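Local structure of appr-1-p processing domain protein (Thermus aquaticus Y51MC23, 5M31) at residues N29-V34 and Q54-A59; Q44-R47 and N52-A55; Y83-P88 and V110-E115; E104-L109 and Q143-A148. The protein is of unknown function but belongs to the macro domain family, with a mixed beta-sheet flanked by helices. One frame throughout, in Å; residues are numbered along the deposited sequence. Where two conformers were deposited one is given.

Interaction 1. Residues N29-V34 and Q54-A59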
loop_
_atom_site.group_PDB
_atom_site.type_symbol
_atom_site.label_atom_id
_atom_site.label_comp_id
_atom_site.label_asym_id
_atom_site.label_seq_id
_atom_site.Cartn_x
_atom_site.Cartn_y
_atom_site.Cartn_z
ATOM N N ASN A 29 -0.216 -2.657 -1.337
ATOM C CA ASN A 29 0.346 -3.891 -0.785
ATOM C C ASN A 29 1.410 -3.464 0.213
ATOM O O ASN A 29 2.229 -2.619 -0.103
ATOM C CB ASN A 29 1.025 -4.624 -1.915
ATOM C CG ASN A 29 1.626 -5.915 -1.496
ATOM O OD1 ASN A 29 1.196 -6.513 -0.540
ATOM N ND2 ASN A 29 2.507 -6.432 -2.311
ATOM N N THR A 30 1.400 -4.040 1.394
ATOM C CA THR A 30 2.393 -3.684 2.423
ATOM C C THR A 30 3.569 -4.666 2.309
ATOM O O THR A 30 3.381 -5.907 2.344
ATOM C CB THR A 30 1.764 -3.670 3.825
ATOM O OG1 THR A 30 0.933 -4.807 3.986
ATOM C CG2 THR A 30 0.959 -2.397 4.047
ATOM N N VAL A 31 4.774 -4.123 2.105
ATOM C CA VAL A 31 5.896 -4.938 1.732
ATOM C C VAL A 31 7.105 -4.645 2.630
ATOM O O VAL A 31 7.069 -3.771 3.496
ATOM C CB VAL A 31 6.280 -4.818 0.245
ATOM C CG1 VAL A 31 5.096 -5.220 -0.601
ATOM C CG2 VAL A 31 6.759 -3.403 -0.077
ATOM N N ASN A 32 8.124 -5.421 2.429
ATOM C CA ASN A 32 9.458 -5.137 3.004
ATOM C C ASN A 32 10.407 -4.790 1.873
ATOM O O ASN A 32 9.987 -4.675 0.695
ATOM C CB ASN A 32 9.966 -6.345 3.762
ATOM C CG ASN A 32 10.055 -7.595 2.882
ATOM O OD1 ASN A 32 10.929 -7.721 2.038
ATOM N ND2 ASN A 32 9.075 -8.479 3.032
ATOM N N THR A 33 11.661 -4.510 2.208
ATOM C CA THR A 33 12.606 -4.018 1.215
ATOM C C THR A 33 13.583 -5.071 0.760
ATOM O O THR A 33 14.508 -4.767 0.010
ATOM C CB THR A 33 13.390 -2.812 1.749
ATOM O OG1 THR A 33 14.285 -3.271 2.773
ATOM C CG2 THR A 33 12.441 -1.729 2.252
ATOM N N VAL A 34 13.424 -6.291 1.234
ATOM C CA VAL A 34 14.356 -7.386 0.887
ATOM C C VAL A 34 13.856 -8.409 -0.147
ATOM O O VAL A 34 14.570 -9.346 -0.467
ATOM C CB VAL A 34 14.935 -8.060 2.168
ATOM C CG1 VAL A 34 15.534 -6.984 3.049
ATOM C CG2 VAL A 34 13.884 -8.850 2.933
ATOM N N GLN A 54 7.085 -10.269 -9.384
ATOM C CA GLN A 54 8.377 -10.355 -10.091
ATOM C C GLN A 54 8.993 -8.993 -10.282
ATOM O O GLN A 54 10.188 -8.825 -10.114
ATOM C CB GLN A 54 8.235 -11.062 -11.458
ATOM C CG GLN A 54 7.871 -12.569 -11.391
ATOM C CD GLN A 54 8.786 -13.446 -10.506
ATOM O OE1 GLN A 54 9.987 -13.194 -10.344
ATOM N NE2 GLN A 54 8.209 -14.519 -9.964
ATOM N N ALA A 55 8.174 -7.997 -10.662
ATOM C CA ALA A 55 8.696 -6.630 -10.792
ATOM C C ALA A 55 9.256 -6.088 -9.487
ATOM O O ALA A 55 10.344 -5.463 -9.470
ATOM C CB ALA A 55 7.622 -5.704 -11.331
ATOM N N TYR A 56 8.553 -6.389 -8.400
ATOM C CA TYR A 56 8.978 -6.014 -7.046
ATOM C C TYR A 56 10.302 -6.658 -6.664
ATOM O O TYR A 56 11.212 -6.000 -6.109
ATOM C CB TYR A 56 7.889 -6.365 -6.049
ATOM C CG TYR A 56 8.348 -6.502 -4.623
ATOM C CD1 TYR A 56 8.464 -5.386 -3.774
ATOM C CD2 TYR A 56 8.618 -7.741 -4.115
ATOM C CE1 TYR A 56 8.883 -5.518 -2.442
ATOM C CE2 TYR A 56 9.039 -7.880 -2.829
ATOM C CZ TYR A 56 9.118 -6.799 -1.970
ATOM O OH TYR A 56 9.619 -7.055 -0.647
ATOM N N VAL A 57 10.450 -7.930 -6.965
ATOM C CA VAL A 57 11.706 -8.608 -6.680
ATOM C C VAL A 57 12.861 -7.924 -7.404
ATOM O O VAL A 57 13.918 -7.644 -6.788
ATOM C CB VAL A 57 11.657 -10.088 -7.031
ATOM C CG1 VAL A 57 13.028 -10.716 -7.028
ATOM C CG2 VAL A 57 10.705 -10.795 -6.064
ATOM N N LYS A 58 12.692 -7.653 -8.701
ATOM C CA LYS A 58 13.710 -6.961 -9.445
ATOM C C LYS A 58 13.998 -5.550 -8.912
ATOM O O LYS A 58 15.186 -5.180 -8.802
ATOM C CB LYS A 58 13.346 -6.917 -10.929
ATOM C CG LYS A 58 13.460 -8.282 -11.585
ATOM C CD LYS A 58 12.913 -8.254 -13.004
ATOM C CE LYS A 58 12.985 -9.628 -13.674
ATOM N NZ LYS A 58 14.359 -9.897 -14.204
ATOM N N ALA A 59 12.967 -4.826 -8.466
ATOM C CA ALA A 59 13.157 -3.470 -7.936
ATOM C C ALA A 59 13.950 -3.543 -6.623
ATOM O O ALA A 59 14.829 -2.704 -6.316
ATOM C CB ALA A 59 11.849 -2.787 -7.698
HETATM O O HOH W 1 6.900 -8.001 1.023
#

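Interaction 2. Residues Q44-R47 and N52-A55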
loop_
_atom_site.group_PDB
_atom_site.type_symbol
_atom_site.label_atom_id
_atom_site.label_comp_id
_atom_site.label_asym_id
_atom_site.label_seq_id
_atom_site.Cartn_x
_atom_site.Cartn_y
_atom_site.Cartn_z
ATOM N N GLN A 44 -0.895 -12.595 -0.104
ATOM C CA GLN A 44 -2.130 -12.589 -0.898
ATOM C C GLN A 44 -1.863 -11.885 -2.230
ATOM O O GLN A 44 -2.304 -12.336 -3.299
ATOM C CB GLN A 44 -3.278 -11.888 -0.149
ATOM C CG GLN A 44 -3.526 -12.371 1.285
ATOM C CD GLN A 44 -3.552 -13.877 1.449
ATOM O OE1 GLN A 44 -2.711 -14.473 2.169
ATOM N NE2 GLN A 44 -4.541 -14.507 0.843
ATOM N N PHE A 45 -1.129 -10.773 -2.151
ATOM C CA PHE A 45 -0.725 -10.038 -3.363
ATOM C C PHE A 45 0.176 -10.845 -4.264
ATOM O O PHE A 45 0.008 -10.813 -5.484
ATOM C CB PHE A 45 -0.102 -8.670 -3.014
ATOM C CG PHE A 45 -1.130 -7.572 -2.852
ATOM C CD1 PHE A 45 -1.788 -7.406 -1.644
ATOM C CD2 PHE A 45 -1.431 -6.719 -3.875
ATOM C CE1 PHE A 45 -2.736 -6.391 -1.479
ATOM C CE2 PHE A 45 -2.334 -5.694 -3.697
ATOM C CZ PHE A 45 -2.989 -5.516 -2.532
ATOM N N LYS A 46 1.127 -11.585 -3.706
ATOM C CA LYS A 46 1.993 -12.426 -4.546
ATOM C C LYS A 46 1.178 -13.398 -5.387
ATOM O O LYS A 46 1.405 -13.526 -6.588
ATOM C CB LYS A 46 2.957 -13.217 -3.737
ATOM C CG LYS A 46 3.864 -14.049 -4.599
ATOM C CD LYS A 46 5.044 -14.582 -3.824
ATOM C CE LYS A 46 4.630 -15.578 -2.772
ATOM N NZ LYS A 46 5.822 -16.083 -2.038
ATOM N N ARG A 47 0.244 -14.072 -4.716
ATOM C CA ARG A 47 -0.655 -15.094 -5.383
ATOM C C ARG A 47 -1.601 -14.471 -6.420
ATOM O O ARG A 47 -1.775 -15.037 -7.495
ATOM C CB ARG A 47 -1.359 -15.959 -4.303
ATOM C CG ARG A 47 -0.352 -16.688 -3.432
ATOM C CD ARG A 47 -0.788 -17.916 -2.674
ATOM N NE ARG A 47 -1.519 -17.616 -1.451
ATOM C CZ ARG A 47 -1.432 -18.299 -0.310
ATOM N NH1 ARG A 47 -0.534 -19.269 -0.135
ATOM N NH2 ARG A 47 -2.213 -17.957 0.706
ATOM N N ASN A 52 3.409 -8.276 -10.664
ATOM C CA ASN A 52 3.805 -7.283 -9.655
ATOM C C ASN A 52 4.873 -7.856 -8.759
ATOM O O ASN A 52 5.866 -7.187 -8.492
ATOM C CB ASN A 52 2.635 -6.845 -8.826
ATOM C CG ASN A 52 3.007 -5.895 -7.727
ATOM O OD1 ASN A 52 3.361 -4.753 -7.953
ATOM N ND2 ASN A 52 2.992 -6.422 -6.487
ATOM N N TYR A 53 4.694 -9.111 -8.339
ATOM C CA TYR A 53 5.699 -9.734 -7.457
ATOM C C TYR A 53 7.056 -9.819 -8.130
ATOM O O TYR A 53 8.082 -9.388 -7.557
ATOM C CB TYR A 53 5.233 -11.112 -7.031
ATOM C CG TYR A 53 6.304 -11.890 -6.283
ATOM C CD1 TYR A 53 6.721 -11.487 -5.036
ATOM C CD2 TYR A 53 6.975 -12.949 -6.885
ATOM C CE1 TYR A 53 7.770 -12.124 -4.394
ATOM C CE2 TYR A 53 7.972 -13.630 -6.209
ATOM C CZ TYR A 53 8.325 -13.229 -4.948
ATOM O OH TYR A 53 9.360 -13.874 -4.281
ATOM N N GLN A 54 7.085 -10.269 -9.384
ATOM C CA GLN A 54 8.377 -10.355 -10.091
ATOM C C GLN A 54 8.993 -8.993 -10.282
ATOM O O GLN A 54 10.188 -8.825 -10.114
ATOM C CB GLN A 54 8.235 -11.062 -11.458
ATOM C CG GLN A 54 7.871 -12.569 -11.391
ATOM C CD GLN A 54 8.786 -13.446 -10.506
ATOM O OE1 GLN A 54 9.987 -13.194 -10.344
ATOM N NE2 GLN A 54 8.209 -14.519 -9.964
ATOM N N ALA A 55 8.174 -7.997 -10.662
ATOM C CA ALA A 55 8.696 -6.630 -10.792
ATOM C C ALA A 55 9.256 -6.088 -9.487
ATOM O O ALA A 55 10.344 -5.463 -9.470
ATOM C CB ALA A 55 7.622 -5.704 -11.331
HETATM O O HOH W 2 2.380 -9.252 -6.129
HETATM O O HOH W 3 8.565 -14.174 -1.690
#

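Interaction 3. Residues Y83-P88 and V110-E115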
loop_
_atom_site.group_PDB
_atom_site.type_symbol
_atom_site.label_atom_id
_atom_site.label_comp_id
_atom_site.label_asym_id
_atom_site.label_seq_id
_atom_site.Cartn_x
_atom_site.Cartn_y
_atom_site.Cartn_z
ATOM N N TYR A 83 -2.931 -0.226 -10.916
ATOM C CA TYR A 83 -1.662 -0.063 -10.175
ATOM C C TYR A 83 -1.653 -0.853 -8.917
ATOM O O TYR A 83 -2.655 -0.904 -8.179
ATOM C CB TYR A 83 -1.438 1.402 -9.805
ATOM C CG TYR A 83 -1.425 2.364 -10.973
ATOM C CD1 TYR A 83 -0.369 2.418 -11.845
ATOM C CD2 TYR A 83 -2.495 3.182 -11.193
ATOM C CE1 TYR A 83 -0.346 3.323 -12.884
ATOM C CE2 TYR A 83 -2.524 4.047 -12.275
ATOM C CZ TYR A 83 -1.433 4.119 -13.098
ATOM O OH TYR A 83 -1.437 5.016 -14.183
ATOM N N ILE A 84 -0.486 -1.432 -8.651
ATOM C CA ILE A 84 -0.144 -1.990 -7.330
ATOM C C ILE A 84 0.912 -1.101 -6.687
ATOM O O ILE A 84 1.923 -0.853 -7.317
ATOM C CB ILE A 84 0.396 -3.404 -7.442
ATOM C CG1 ILE A 84 -0.546 -4.324 -8.240
ATOM C CG2 ILE A 84 0.599 -3.979 -6.011
ATOM C CD1 ILE A 84 -1.895 -4.505 -7.639
ATOM N N PHE A 85 0.577 -0.480 -5.538
ATOM C CA PHE A 85 1.461 0.423 -4.823
ATOM C C PHE A 85 2.089 -0.400 -3.687
ATOM O O PHE A 85 1.383 -0.694 -2.708
ATOM C CB PHE A 85 0.710 1.551 -4.193
ATOM C CG PHE A 85 0.362 2.718 -5.136
ATOM C CD1 PHE A 85 -0.060 2.546 -6.423
ATOM C CD2 PHE A 85 0.313 3.984 -4.622
ATOM C CE1 PHE A 85 -0.427 3.676 -7.234
ATOM C CE2 PHE A 85 -0.062 5.090 -5.382
ATOM C CZ PHE A 85 -0.403 4.929 -6.707
ATOM N N ASN A 86 3.349 -0.771 -3.871
ATOM C CA ASN A 86 4.050 -1.664 -2.943
ATOM C C ASN A 86 4.702 -0.743 -1.915
ATOM O O ASN A 86 5.667 -0.068 -2.211
ATOM C CB ASN A 86 5.039 -2.566 -3.656
ATOM C CG ASN A 86 4.389 -3.513 -4.656
ATOM O OD1 ASN A 86 3.810 -4.549 -4.286
ATOM N ND2 ASN A 86 4.393 -3.098 -5.969
ATOM N N PHE A 87 4.064 -0.699 -0.745
ATOM C CA PHE A 87 4.340 0.299 0.366
ATOM C C PHE A 87 5.198 -0.397 1.412
ATOM O O PHE A 87 4.711 -1.253 2.120
ATOM C CB PHE A 87 2.945 0.684 0.935
ATOM C CG PHE A 87 2.938 1.745 1.984
ATOM C CD1 PHE A 87 3.520 1.553 3.216
ATOM C CD2 PHE A 87 2.179 2.868 1.823
ATOM C CE1 PHE A 87 3.425 2.496 4.227
ATOM C CE2 PHE A 87 2.035 3.806 2.840
ATOM C CZ PHE A 87 2.675 3.626 4.032
ATOM N N PRO A 88 6.467 -0.020 1.520
ATOM C CA PRO A 88 7.300 -0.659 2.523
ATOM C C PRO A 88 6.908 -0.238 3.956
ATOM O O PRO A 88 6.809 0.939 4.239
ATOM C CB PRO A 88 8.728 -0.161 2.154
ATOM C CG PRO A 88 8.607 0.355 0.782
ATOM C CD PRO A 88 7.245 0.881 0.663
ATOM N N VAL A 110 0.737 9.815 -1.041
ATOM C CA VAL A 110 0.154 11.021 -1.581
ATOM C C VAL A 110 0.896 11.422 -2.846
ATOM O O VAL A 110 0.253 11.659 -3.908
ATOM C CB VAL A 110 0.164 12.162 -0.582
ATOM C CG1 VAL A 110 -0.181 13.507 -1.223
ATOM C CG2 VAL A 110 -0.804 11.821 0.540
ATOM N N CYS A 111 2.226 11.436 -2.795
ATOM C CA CYS A 111 3.047 11.755 -3.987
ATOM C C CYS A 111 2.688 10.895 -5.191
ATOM O O CYS A 111 2.495 11.419 -6.300
ATOM C CB CYS A 111 4.517 11.572 -3.682
ATOM S SG CYS A 111 5.085 12.759 -2.458
ATOM N N ARG A 112 2.594 9.577 -5.016
ATOM C CA ARG A 112 2.394 8.676 -6.163
ATOM C C ARG A 112 0.975 8.797 -6.693
ATOM O O ARG A 112 0.762 8.701 -7.899
ATOM C CB ARG A 112 2.619 7.220 -5.799
ATOM C CG ARG A 112 4.071 6.755 -5.699
ATOM C CD ARG A 112 5.103 7.514 -6.490
ATOM N NE ARG A 112 5.141 7.179 -7.911
ATOM C CZ ARG A 112 5.723 6.090 -8.422
ATOM N NH1 ARG A 112 6.459 5.323 -7.653
ATOM N NH2 ARG A 112 5.598 5.800 -9.725
ATOM N N ILE A 113 0.015 8.961 -5.791
ATOM C CA ILE A 113 -1.407 9.168 -6.202
ATOM C C ILE A 113 -1.474 10.392 -7.106
ATOM O O ILE A 113 -2.087 10.349 -8.240
ATOM C CB ILE A 113 -2.301 9.308 -4.944
ATOM C CG1 ILE A 113 -2.418 7.940 -4.250
ATOM C CG2 ILE A 113 -3.645 9.931 -5.316
ATOM C CD1 ILE A 113 -3.096 8.055 -2.909
ATOM N N GLN A 114 -0.831 11.467 -6.685
ATOM C CA GLN A 114 -0.852 12.716 -7.457
ATOM C C GLN A 114 -0.118 12.601 -8.756
ATOM O O GLN A 114 -0.681 13.041 -9.804
ATOM C CB GLN A 114 -0.431 13.881 -6.539
ATOM C CG GLN A 114 -1.554 14.014 -5.500
ATOM C CD GLN A 114 -1.553 15.247 -4.649
ATOM O OE1 GLN A 114 -0.502 15.797 -4.305
ATOM N NE2 GLN A 114 -2.792 15.698 -4.264
ATOM N N GLU A 115 1.068 11.999 -8.758
ATOM C CA GLU A 115 1.907 11.798 -9.970
ATOM C C GLU A 115 1.142 11.053 -11.046
ATOM O O GLU A 115 1.182 11.439 -12.234
ATOM C CB GLU A 115 3.186 10.994 -9.675
ATOM C CG GLU A 115 4.285 11.765 -8.954
ATOM C CD GLU A 115 5.390 10.922 -8.376
ATOM O OE1 GLU A 115 5.355 9.657 -8.420
ATOM O OE2 GLU A 115 6.252 11.497 -7.671
#

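Interaction 4. Residues E104-L109 and Q143-A148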
loop_
_atom_site.group_PDB
_atom_site.type_symbol
_atom_site.label_atom_id
_atom_site.label_comp_id
_atom_site.label_asym_id
_atom_site.label_seq_id
_atom_site.Cartn_x
_atom_site.Cartn_y
_atom_site.Cartn_z
ATOM N N GLU A 104 6.391 7.902 6.772
ATOM C CA GLU A 104 7.137 8.299 5.581
ATOM C C GLU A 104 6.451 7.696 4.344
ATOM O O GLU A 104 6.373 8.344 3.300
ATOM C CB GLU A 104 8.577 7.832 5.685
ATOM C CG GLU A 104 9.295 8.483 6.848
ATOM C CD GLU A 104 10.781 8.281 6.806
ATOM O OE1 GLU A 104 11.234 7.440 5.995
ATOM O OE2 GLU A 104 11.499 8.947 7.610
ATOM N N GLY A 105 5.942 6.458 4.461
ATOM C CA GLY A 105 5.239 5.829 3.355
ATOM C C GLY A 105 3.966 6.603 2.964
ATOM O O GLY A 105 3.617 6.695 1.751
ATOM N N LEU A 106 3.235 7.095 3.963
ATOM C CA LEU A 106 1.968 7.809 3.661
ATOM C C LEU A 106 2.230 9.131 2.876
ATOM O O LEU A 106 1.468 9.490 1.968
ATOM C CB LEU A 106 1.243 8.132 4.944
ATOM C CG LEU A 106 0.427 6.979 5.493
ATOM C CD1 LEU A 106 0.044 7.290 6.917
ATOM C CD2 LEU A 106 -0.813 6.748 4.622
ATOM N N LYS A 107 3.299 9.844 3.234
ATOM C CA LYS A 107 3.728 10.994 2.471
ATOM C C LYS A 107 3.983 10.574 1.019
ATOM O O LYS A 107 3.560 11.272 0.077
ATOM C CB LYS A 107 4.996 11.630 3.075
ATOM C CG LYS A 107 4.796 12.306 4.429
ATOM C CD LYS A 107 5.918 13.299 4.724
ATOM C CE LYS A 107 5.503 14.345 5.753
ATOM N NZ LYS A 107 5.511 13.846 7.156
ATOM N N ASP A 108 4.685 9.468 0.807
ATOM C CA ASP A 108 4.977 9.079 -0.553
ATOM C C ASP A 108 3.764 8.552 -1.264
ATOM O O ASP A 108 3.674 8.604 -2.479
ATOM C CB ASP A 108 6.076 8.047 -0.619
ATOM C CG ASP A 108 6.785 8.056 -1.960
ATOM O OD1 ASP A 108 7.064 9.160 -2.475
ATOM O OD2 ASP A 108 6.951 6.992 -2.563
ATOM N N LEU A 109 2.832 8.015 -0.502
ATOM C CA LEU A 109 1.559 7.552 -1.088
ATOM C C LEU A 109 0.811 8.702 -1.735
ATOM O O LEU A 109 0.323 8.588 -2.878
ATOM C CB LEU A 109 0.726 6.906 -0.019
ATOM C CG LEU A 109 -0.634 6.338 -0.463
ATOM C CD1 LEU A 109 -0.461 5.359 -1.588
ATOM C CD2 LEU A 109 -1.257 5.676 0.740
ATOM N N GLN A 143 -5.747 9.373 8.101
ATOM C CA GLN A 143 -6.708 10.498 7.957
ATOM C C GLN A 143 -6.003 11.798 7.666
ATOM O O GLN A 143 -6.395 12.540 6.741
ATOM C CB GLN A 143 -7.553 10.658 9.237
ATOM C CG GLN A 143 -8.391 9.443 9.525
ATOM C CD GLN A 143 -9.083 9.458 10.893
ATOM O OE1 GLN A 143 -8.505 9.863 11.902
ATOM N NE2 GLN A 143 -10.314 8.968 10.929
ATOM N N GLU A 144 -4.976 12.084 8.443
ATOM C CA GLU A 144 -4.168 13.291 8.235
ATOM C C GLU A 144 -3.592 13.349 6.831
ATOM O O GLU A 144 -3.629 14.400 6.168
ATOM C CB GLU A 144 -3.021 13.329 9.213
ATOM C CG GLU A 144 -3.410 13.752 10.605
ATOM C CD GLU A 144 -2.208 14.220 11.400
ATOM O OE1 GLU A 144 -2.189 15.419 11.776
ATOM O OE2 GLU A 144 -1.266 13.402 11.608
ATOM N N ALA A 145 -3.005 12.242 6.394
ATOM C CA ALA A 145 -2.379 12.193 5.067
ATOM C C ALA A 145 -3.381 12.248 3.907
ATOM O O ALA A 145 -3.159 12.947 2.911
ATOM C CB ALA A 145 -1.481 10.967 4.946
ATOM N N LEU A 146 -4.490 11.542 4.028
ATOM C CA LEU A 146 -5.278 11.158 2.847
ATOM C C LEU A 146 -6.660 11.796 2.792
ATOM O O LEU A 146 -7.479 11.442 1.931
ATOM C CB LEU A 146 -5.438 9.650 2.785
ATOM C CG LEU A 146 -4.194 8.788 2.702
ATOM C CD1 LEU A 146 -4.596 7.347 2.411
ATOM C CD2 LEU A 146 -3.235 9.289 1.632
ATOM N N GLU A 147 -6.923 12.741 3.682
ATOM C CA GLU A 147 -8.079 13.620 3.516
ATOM C C GLU A 147 -7.677 14.928 2.793
ATOM O O GLU A 147 -8.546 15.676 2.319
ATOM C CB GLU A 147 -8.755 13.876 4.869
ATOM C CG GLU A 147 -9.504 12.650 5.390
ATOM C CD GLU A 147 -10.048 12.819 6.806
ATOM O OE1 GLU A 147 -9.838 13.903 7.406
ATOM O OE2 GLU A 147 -10.676 11.857 7.326
ATOM N N ALA A 148 -6.362 15.132 2.615
ATOM C CA ALA A 148 -5.844 16.239 1.786
ATOM C C ALA A 148 -5.632 15.834 0.298
ATOM O O ALA A 148 -4.745 16.374 -0.383
ATOM C CB ALA A 148 -4.544 16.761 2.378
#

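Interaction 1. Residues N29-V34 and Q54-A59
The ring of Tyr56 carries this contact, and Asn32 and Val31 meet it at the same CE1-CZ end, from different directions. The carbonyl oxygen of Asn32 lies at the ring edge, in the ring plane. Val31 approaches obliquely, with its CB 3.8 Å from Tyr56 CE1. Val31 CG2 reaches the same corner, also 3.8 Å from Tyr56 CE1. The side-chain amide of Asn32 stands steeply to the ring, the two planes 73° apart.

The phenol of Tyr56 donates a hydrogen bond from OH to Asn32 O, at 2.8 Å. The donor sits above the carbonyl plane, 63° out of it. Asn32 OD1 is also near, 3.1 Å from Tyr56 OH, but the angle is too poor for a bond. That oxygen instead accepts from Val34 N at 3.0 Å, in the carbonyl plane and on a lone pair, forming an Asx turn. Asn32 ND2 bonds to Val36 O, so the amide is held at both ends. Water 1 accepts from Asn32 N at 3.2 Å and gives a weak bond to Tyr56 OH.

With CG anti to its backbone N (chi1 159°), Tyr56 reaches from helix 50-61 to the chain leaving strand 26-31. Met37, in the following loop, also touches the tyrosine. Val31 pairs through its backbone with strand 83-88, while Ala55 and Ala59 rest on strand 71-74.

Interaction 2. Residues Q44-R47 and N52-A55
Lys46 and Tyr53 meet mainly through a CH-pi contact. The two side chains lie side by side and point the same way. Lys46 CD sits over the centre of one ring face, 3.6 Å from the Tyr53 centroid and 6° off the ring normal. Nearer the backbone, Lys46 CG is 3.7 Å from Tyr53 CG. The lysine CG is anti to its backbone N (chi1 -179°), and the chain then bends at chi3 (67°).

The charge probably adds little to the ring contact. Lys46 NZ is 5.3 Å from the Tyr53 centroid, at most a weak cation-pi attraction. Its stronger partner is Met37 O, to which it hydrogen-bonds.

Two waters bridge the helices. Water 3 takes a weak bond from Lys46 NZ and lies 2.7 Å from Tyr53 OH. Deeper in, water 2 accepts from Asn52 ND2 at 2.9 Å and gives a weak bond to Phe45 O.

Helices 40-48 and 50-61 follow each other closely, and Lys46 and Tyr53 line the surface side of their junction. No direct hydrogen bond joins the two segments. The lysine packs its methylenes on the ring, while its ammonium and the phenol stay in polar company.

Interaction 3. Residues Y83-P88 and V110-E115
Asn86 ND2, next along the strand to the Phe85 that meets Arg112 and Ile113, donates to two acceptors, Asn52 OD1 and Phe71 O. Asn86 OD1 accepts from Asn29 ND2, so both ends of the amide are used.

The contact itself is apolar. Phe85 CE2 lies 3.4 Å from Arg112 CB, and Phe85 CZ is 3.9 Å from the same Arg112 CB. Phe85 CE2 also meets Ile113 CG1, at 3.9 Å. Both carbons approach the ring obliquely, while the backbone N of Ile113 lies at the ring edge, in its plane. Tyr83 CB is at the edge too. Phe85 CG is anti to its carbonyl carbon (chi1 -81°), which brings the far end of the ring up to helix 99-116. The side chains of Phe85 and Ile113 cross at about a right angle.

Arg112 touches with its first methylene. The 2.5 Å separation of Arg112 NE and Glu115 OE1 is too short and belongs to one of two conformers, so that salt bridge is doubtful in detail.

Val72, Ala26, Leu109 and Leu116 also touch Phe85. No hydrogen bond crosses between the two segments. At this point strand 83-88 and residues 110-115 meet through hydrocarbon, and in the conformer given, the charged end of Arg112 leads away from the strand.

Interaction 4. Residues E104-L109 and Q143-A148
Two neighbouring helices on one face of the macro-domain sheet, 99-116 and 135-146, pack together where Leu106 and Leu109 meet Ala145 and Leu146. The backbones come nearest at Leu106 and Ala145, whose CA atoms are 6.3 Å apart. There the beta carbons touch directly, with Leu106 CB 3.9 Å from Ala145 CB. The small side chain of Ala145 is consistent with this close approach.

Leu146 meets both Leu106 and Leu109. Its CG is 4.4 Å from Leu106 CD2, a looser approach. Leu109, with CG anti to the backbone N (chi1 -179°), presents CD2 to Leu146 CD1 at 4.1 Å. The side chains of Leu109 and Leu146 cross at about a right angle, so they meet through the ends of single branches and do not lie alongside each other.

Toward the sheet the leucines rest on strand 120-123, Leu109 on Ile121 and Leu146 on Leu123. Leu106 also touches Leu126 in the loop that follows that strand, and Leu109 touches Ile70.

No polar pair joins the two segments. The contact is aliphatic packing between buried leucines and one alanine, so close fit and the exclusion of water probably hold these helices together at this point, without directional bonds.

Interactions 1, 3 and 4 are buried, while interaction 2 is at the surface. Interactions 1 and 2 share helix 50-61, and interactions 3 and 4 share helix 99-116. Strands 26-31 and 83-88 are neighbours in the sheet, so interactions 1 and 3 join through backbone pairing, as at Val31 and Phe87. Interactions 3 and 4 touch where Phe85 packs on Leu109. Interactions 1 and 4 do not touch, their nearest atoms being about 8 Å apart, and they lie on opposite sides of the chain's centre. The chemistry follows place: a phenol bond and water in interaction 1, a CH-pi contact with water bridges in interaction 2, and hydrocarbon in interactions 3 and 4.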